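Local coordinates for biotin protein ligase-like protein of unknown function (Silicibacter sp., PDB 3BFM) that is of unknown function but resembles biotin protein ligases and belongs to the biotin/lipoate protein ligase family, at residues V40-L53 against A156-L168. Sequence-based numbering, arbitrary orientation. Where two conformers were deposited one is given.
Sequences VVYELGTDVLRAAL and APRLLESWARHCL. With CA (calcium ion), chain B.
The indole of W163 meets L53 over one face, where CD1 of the leucine lies over the rim of the six-membered ring, near CH2, and its CD2 comes within 3.6 Å of W163 CZ3. The sulfur of C167 covers part of the same face, 3.1 Å above the plane, whereas the methyl of A51 approaches obliquely from the other side, CB to W163 CZ3 3.9 Å. With CG anti to the backbone N (chi1 -180°), the indole reaches out from the helix toward the strands, and its NE1 donates to the backbone oxygen of C71, which fixes its rotation. Replacing the indole by an alanine is likely to open a gap between L53 and A51 and leave the C71 oxygen without its indole donor.

L160 fills the next position. Its CD1 presses on the A51 methyl at 3.4 Å, tighter than ordinary van der Waals contact, while CD2 lies 3.6 Å from Y42 CB, the two side chains crossing at about a right angle. Nearer the hairpin turn, the modelled L44 conformer puts CD2 3.5 Å from A156 CB.

The hairpin's other surface is mixed: V41 and A52 pack on L26 and A27 of helix 23-32, while near the turn E43 binds calcium through both carboxylate oxygens, together with Q21, D22 and waters. The guanidinium of R50 carries E43 OE1 over one face, a pairing of charges rather than an N-H bond, and has a metal-bound water at its edge.

The contact thus illustrates a helix packed against an antiparallel hairpin of the central mixed sheet, its axis running 26° from strand 48-53. No hydrogen bond crosses it: van der Waals packing of buried apolar side chains holds helix to sheet, and the calcium site uses residues outside this packing.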
loop_
_atom_site.group_PDB
_atom_site.type_symbol
_atom_site.label_atom_id
_atom_site.label_comp_id
_atom_site.label_asym_id
_atom_site.label_seq_id
_atom_site.Cartn_x
_atom_site.Cartn_y
_atom_site.Cartn_z
ATOM N N VAL A 40 1.155 -9.557 3.720
ATOM C CA VAL A 40 0.104 -10.555 3.741
ATOM C C VAL A 40 0.780 -11.914 3.828
ATOM O O VAL A 40 1.340 -12.399 2.869
ATOM C CB VAL A 40 -0.825 -10.521 2.494
ATOM C CG1 VAL A 40 -1.913 -11.604 2.590
ATOM C CG2 VAL A 40 -1.416 -9.139 2.287
ATOM N N VAL A 41 0.726 -12.521 5.000
ATOM C CA VAL A 41 1.228 -13.880 5.186
ATOM C C VAL A 41 0.088 -14.844 4.951
ATOM O O VAL A 41 -1.007 -14.618 5.441
ATOM C CB VAL A 41 1.757 -14.092 6.611
ATOM C CG1 VAL A 41 2.424 -15.500 6.724
ATOM C CG2 VAL A 41 2.728 -12.982 6.991
ATOM N N TYR A 42 0.324 -15.904 4.187
ATOM C CA TYR A 42 -0.736 -16.837 3.891
ATOM C C TYR A 42 -0.247 -18.270 3.909
ATOM O O TYR A 42 0.962 -18.560 3.838
ATOM C CB TYR A 42 -1.399 -16.477 2.552
ATOM C CG TYR A 42 -0.465 -16.635 1.360
ATOM C CD1 TYR A 42 -0.371 -17.835 0.706
ATOM C CD2 TYR A 42 0.288 -15.566 0.898
ATOM C CE1 TYR A 42 0.456 -17.998 -0.361
ATOM C CE2 TYR A 42 1.143 -15.716 -0.211
ATOM C CZ TYR A 42 1.209 -16.920 -0.820
ATOM O OH TYR A 42 2.072 -17.101 -1.897
ATOM N N GLU A 43 -1.198 -19.185 4.034
ATOM C CA GLU A 43 -0.907 -20.618 4.038
ATOM C C GLU A 43 -2.150 -21.284 3.496
ATOM O O GLU A 43 -3.221 -21.158 4.103
ATOM C CB GLU A 43 -0.590 -21.099 5.465
ATOM C CG GLU A 43 -0.128 -22.508 5.529
ATOM C CD GLU A 43 0.585 -22.885 6.819
ATOM O OE1 GLU A 43 0.440 -22.228 7.895
ATOM O OE2 GLU A 43 1.264 -23.920 6.800
ATOM N N LEU A 44 -2.013 -21.923 2.323
ATOM C CA LEU A 44 -3.119 -22.603 1.667
ATOM C C LEU A 44 -2.914 -24.116 1.715
ATOM O O LEU A 44 -1.830 -24.633 1.360
ATOM C CB LEU A 44 -3.256 -22.167 0.196
ATOM C CG LEU A 44 -4.132 -20.960 -0.165
ATOM C CD1 LEU A 44 -3.386 -19.655 0.102
ATOM C CD2 LEU A 44 -4.562 -21.028 -1.621
ATOM N N GLY A 45 -3.946 -24.822 2.155
ATOM C CA GLY A 45 -4.028 -26.270 2.018
ATOM C C GLY A 45 -5.254 -26.599 1.216
ATOM O O GLY A 45 -6.008 -25.720 0.820
ATOM N N THR A 46 -5.486 -27.878 0.969
ATOM C CA THR A 46 -6.664 -28.284 0.277
ATOM C C THR A 46 -7.911 -28.067 1.170
ATOM O O THR A 46 -8.983 -27.856 0.646
ATOM C CB THR A 46 -6.555 -29.757 -0.160
ATOM O OG1 THR A 46 -6.346 -30.581 0.984
ATOM C CG2 THR A 46 -5.340 -29.925 -1.066
ATOM N N ASP A 47 -7.727 -28.127 2.494
ATOM C CA ASP A 47 -8.859 -28.106 3.433
ATOM C C ASP A 47 -9.047 -26.793 4.205
ATOM O O ASP A 47 -10.051 -26.623 4.901
ATOM C CB ASP A 47 -8.687 -29.210 4.471
ATOM C CG ASP A 47 -8.868 -30.579 3.897
ATOM O OD1 ASP A 47 -9.077 -30.716 2.664
ATOM O OD2 ASP A 47 -8.718 -31.502 4.706
ATOM N N VAL A 48 -8.086 -25.891 4.107
ATOM C CA VAL A 48 -8.130 -24.666 4.908
ATOM C C VAL A 48 -7.376 -23.554 4.205
ATOM O O VAL A 48 -6.423 -23.795 3.449
ATOM C CB VAL A 48 -7.572 -24.879 6.335
ATOM C CG1 VAL A 48 -6.173 -25.467 6.258
ATOM C CG2 VAL A 48 -7.573 -23.550 7.174
ATOM N N LEU A 49 -7.868 -22.339 4.416
ATOM C CA LEU A 49 -7.169 -21.116 3.986
ATOM C C LEU A 49 -6.836 -20.272 5.208
ATOM O O LEU A 49 -7.710 -19.978 6.003
ATOM C CB LEU A 49 -8.013 -20.293 2.991
ATOM C CG LEU A 49 -7.539 -18.877 2.580
ATOM C CD1 LEU A 49 -6.181 -18.955 1.851
ATOM C CD2 LEU A 49 -8.558 -18.165 1.697
ATOM N N ARG A 50 -5.572 -19.884 5.364
ATOM C CA ARG A 50 -5.215 -18.955 6.439
ATOM C C ARG A 50 -4.469 -17.808 5.833
ATOM O O ARG A 50 -3.722 -18.008 4.866
ATOM C CB ARG A 50 -4.407 -19.620 7.558
ATOM C CG ARG A 50 -5.235 -20.638 8.334
ATOM C CD ARG A 50 -4.362 -21.426 9.298
ATOM N NE ARG A 50 -3.713 -22.501 8.586
ATOM C CZ ARG A 50 -2.734 -23.254 9.075
ATOM N NH1 ARG A 50 -2.248 -23.053 10.292
ATOM N NH2 ARG A 50 -2.228 -24.217 8.328
ATOM N N ALA A 51 -4.691 -16.611 6.376
ATOM C CA ALA A 51 -3.974 -15.457 5.944
ATOM C C ALA A 51 -3.980 -14.416 7.012
ATOM O O ALA A 51 -4.787 -14.460 7.955
ATOM C CB ALA A 51 -4.539 -14.936 4.601
ATOM N N ALA A 52 -3.032 -13.505 6.943
ATOM C CA ALA A 52 -2.950 -12.444 7.983
ATOM C C ALA A 52 -2.339 -11.216 7.328
ATOM O O ALA A 52 -1.418 -11.339 6.542
ATOM C CB ALA A 52 -2.154 -12.891 9.243
ATOM N N LEU A 53 -2.885 -10.056 7.698
ATOM C CA LEU A 53 -2.456 -8.728 7.219
ATOM C C LEU A 53 -1.841 -7.927 8.348
ATOM O O LEU A 53 -2.447 -7.821 9.441
ATOM C CB LEU A 53 -3.647 -7.894 6.778
ATOM C CG LEU A 53 -4.767 -8.537 5.993
ATOM C CD1 LEU A 53 -5.810 -7.457 5.761
ATOM C CD2 LEU A 53 -4.233 -9.095 4.677
ATOM N N ALA A 156 -9.317 -20.979 -3.819
ATOM C CA ALA A 156 -8.759 -20.391 -2.594
ATOM C C ALA A 156 -7.804 -19.261 -2.918
ATOM O O ALA A 156 -7.856 -18.205 -2.283
ATOM C CB ALA A 156 -8.041 -21.464 -1.707
ATOM N N PRO A 157 -6.905 -19.473 -3.909
ATOM C CA PRO A 157 -6.019 -18.367 -4.275
ATOM C C PRO A 157 -6.770 -17.108 -4.703
ATOM O O PRO A 157 -6.357 -16.007 -4.383
ATOM C CB PRO A 157 -5.227 -18.920 -5.481
ATOM C CG PRO A 157 -5.372 -20.381 -5.437
ATOM C CD PRO A 157 -6.651 -20.684 -4.711
ATOM N N ARG A 158 -7.824 -17.258 -5.489
ATOM C CA ARG A 158 -8.593 -16.099 -5.965
ATOM C C ARG A 158 -9.322 -15.405 -4.832
ATOM O O ARG A 158 -9.433 -14.193 -4.813
ATOM C CB ARG A 158 -9.596 -16.513 -7.036
ATOM C CG ARG A 158 -8.977 -17.192 -8.278
ATOM C CD ARG A 158 -8.108 -16.268 -9.113
ATOM N NE ARG A 158 -6.744 -16.113 -8.627
ATOM C CZ ARG A 158 -5.764 -17.004 -8.784
ATOM N NH1 ARG A 158 -5.990 -18.176 -9.371
ATOM N NH2 ARG A 158 -4.559 -16.733 -8.307
ATOM N N LEU A 159 -9.852 -16.191 -3.901
ATOM C CA LEU A 159 -10.505 -15.652 -2.685
ATOM C C LEU A 159 -9.538 -14.833 -1.793
ATOM O O LEU A 159 -9.860 -13.742 -1.306
ATOM C CB LEU A 159 -11.177 -16.774 -1.914
ATOM C CG LEU A 159 -11.954 -16.335 -0.657
ATOM C CD1 LEU A 159 -13.080 -15.334 -0.935
ATOM C CD2 LEU A 159 -12.532 -17.546 0.119
ATOM N N LEU A 160 -8.345 -15.379 -1.583
ATOM C CA LEU A 160 -7.277 -14.655 -0.905
ATOM C C LEU A 160 -6.940 -13.324 -1.546
ATOM O O LEU A 160 -6.863 -12.305 -0.862
ATOM C CB LEU A 160 -6.046 -15.544 -0.805
ATOM C CG LEU A 160 -4.787 -14.941 -0.209
ATOM C CD1 LEU A 160 -5.023 -14.429 1.235
ATOM C CD2 LEU A 160 -3.693 -16.020 -0.249
ATOM N N GLU A 161 -6.720 -13.328 -2.871
ATOM C CA GLU A 161 -6.438 -12.116 -3.610
ATOM C C GLU A 161 -7.554 -11.115 -3.449
ATOM O O GLU A 161 -7.317 -9.925 -3.257
ATOM C CB GLU A 161 -6.314 -12.443 -5.107
ATOM C CG GLU A 161 -5.076 -13.202 -5.443
ATOM C CD GLU A 161 -5.047 -13.702 -6.886
ATOM O OE1 GLU A 161 -6.111 -13.709 -7.559
ATOM O OE2 GLU A 161 -3.936 -14.049 -7.351
ATOM N N SER A 162 -8.779 -11.616 -3.533
ATOM C CA SER A 162 -9.958 -10.764 -3.458
ATOM C C SER A 162 -10.141 -10.175 -2.058
ATOM O O SER A 162 -10.523 -9.019 -1.911
ATOM C CB SER A 162 -11.183 -11.548 -3.882
ATOM O OG SER A 162 -12.255 -10.669 -4.080
ATOM N N TRP A 163 -9.852 -10.971 -1.033
ATOM C CA TRP A 163 -9.962 -10.475 0.341
ATOM C C TRP A 163 -8.992 -9.282 0.484
ATOM O O TRP A 163 -9.356 -8.172 0.912
ATOM C CB TRP A 163 -9.668 -11.558 1.343
ATOM C CG TRP A 163 -9.775 -11.099 2.778
ATOM C CD1 TRP A 163 -10.867 -10.507 3.380
ATOM C CD2 TRP A 163 -8.784 -11.241 3.794
ATOM N NE1 TRP A 163 -10.596 -10.269 4.690
ATOM C CE2 TRP A 163 -9.326 -10.704 4.980
ATOM C CE3 TRP A 163 -7.484 -11.749 3.806
ATOM C CZ2 TRP A 163 -8.602 -10.645 6.177
ATOM C CZ3 TRP A 163 -6.747 -11.691 4.995
ATOM C CH2 TRP A 163 -7.316 -11.163 6.167
ATOM N N ALA A 164 -7.741 -9.519 0.104
ATOM C CA ALA A 164 -6.737 -8.456 0.186
ATOM C C ALA A 164 -7.172 -7.170 -0.520
ATOM O O ALA A 164 -7.064 -6.067 0.060
ATOM C CB ALA A 164 -5.379 -8.935 -0.319
ATOM N N ARG A 165 -7.665 -7.297 -1.744
ATOM C CA ARG A 165 -8.119 -6.157 -2.519
ATOM C C ARG A 165 -9.297 -5.449 -1.875
ATOM O O ARG A 165 -9.292 -4.208 -1.737
ATOM C CB ARG A 165 -8.533 -6.540 -3.942
ATOM C CG ARG A 165 -7.444 -6.534 -4.943
ATOM C CD ARG A 165 -7.991 -6.499 -6.370
ATOM N NE ARG A 165 -9.080 -7.467 -6.585
ATOM C CZ ARG A 165 -8.928 -8.780 -6.806
ATOM N NH1 ARG A 165 -7.722 -9.351 -6.833
ATOM N NH2 ARG A 165 -10.004 -9.538 -6.990
ATOM N N HIS A 166 -10.311 -6.193 -1.459
ATOM C CA HIS A 166 -11.436 -5.517 -0.824
ATOM C C HIS A 166 -11.125 -4.933 0.570
ATOM O O HIS A 166 -11.615 -3.867 0.910
ATOM C CB HIS A 166 -12.646 -6.451 -0.732
ATOM C CG HIS A 166 -13.356 -6.637 -2.019
ATOM N ND1 HIS A 166 -13.083 -7.673 -2.871
ATOM C CD2 HIS A 166 -14.347 -5.916 -2.599
ATOM C CE1 HIS A 166 -13.862 -7.577 -3.941
ATOM N NE2 HIS A 166 -14.638 -6.523 -3.794
ATOM N N CYS A 167 -10.288 -5.600 1.376
ATOM C CA CYS A 167 -9.801 -4.991 2.606
ATOM C C CYS A 167 -9.099 -3.666 2.343
ATOM O O CYS A 167 -9.320 -2.682 3.036
ATOM C CB CYS A 167 -8.863 -5.939 3.358
ATOM S SG CYS A 167 -9.738 -7.292 4.096
ATOM N N LEU A 168 -8.220 -3.630 1.356
ATOM C CA LEU A 168 -7.529 -2.394 1.063
ATOM C C LEU A 168 -8.517 -1.303 0.655
ATOM O O LEU A 168 -8.374 -0.187 1.088
ATOM C CB LEU A 168 -6.513 -2.601 -0.052
ATOM C CG LEU A 168 -5.700 -1.404 -0.534
ATOM C CD1 LEU A 168 -4.777 -0.910 0.552
ATOM C CD2 LEU A 168 -4.912 -1.850 -1.815
HETATM CA CA CA B . 1.878 -23.837 9.099
HETATM O O HOH W 1 0.423 -25.703 9.304
HETATM O O HOH W 2 3.880 -24.402 7.978
HETATM O O HOH W 3 3.125 -24.992 10.869
#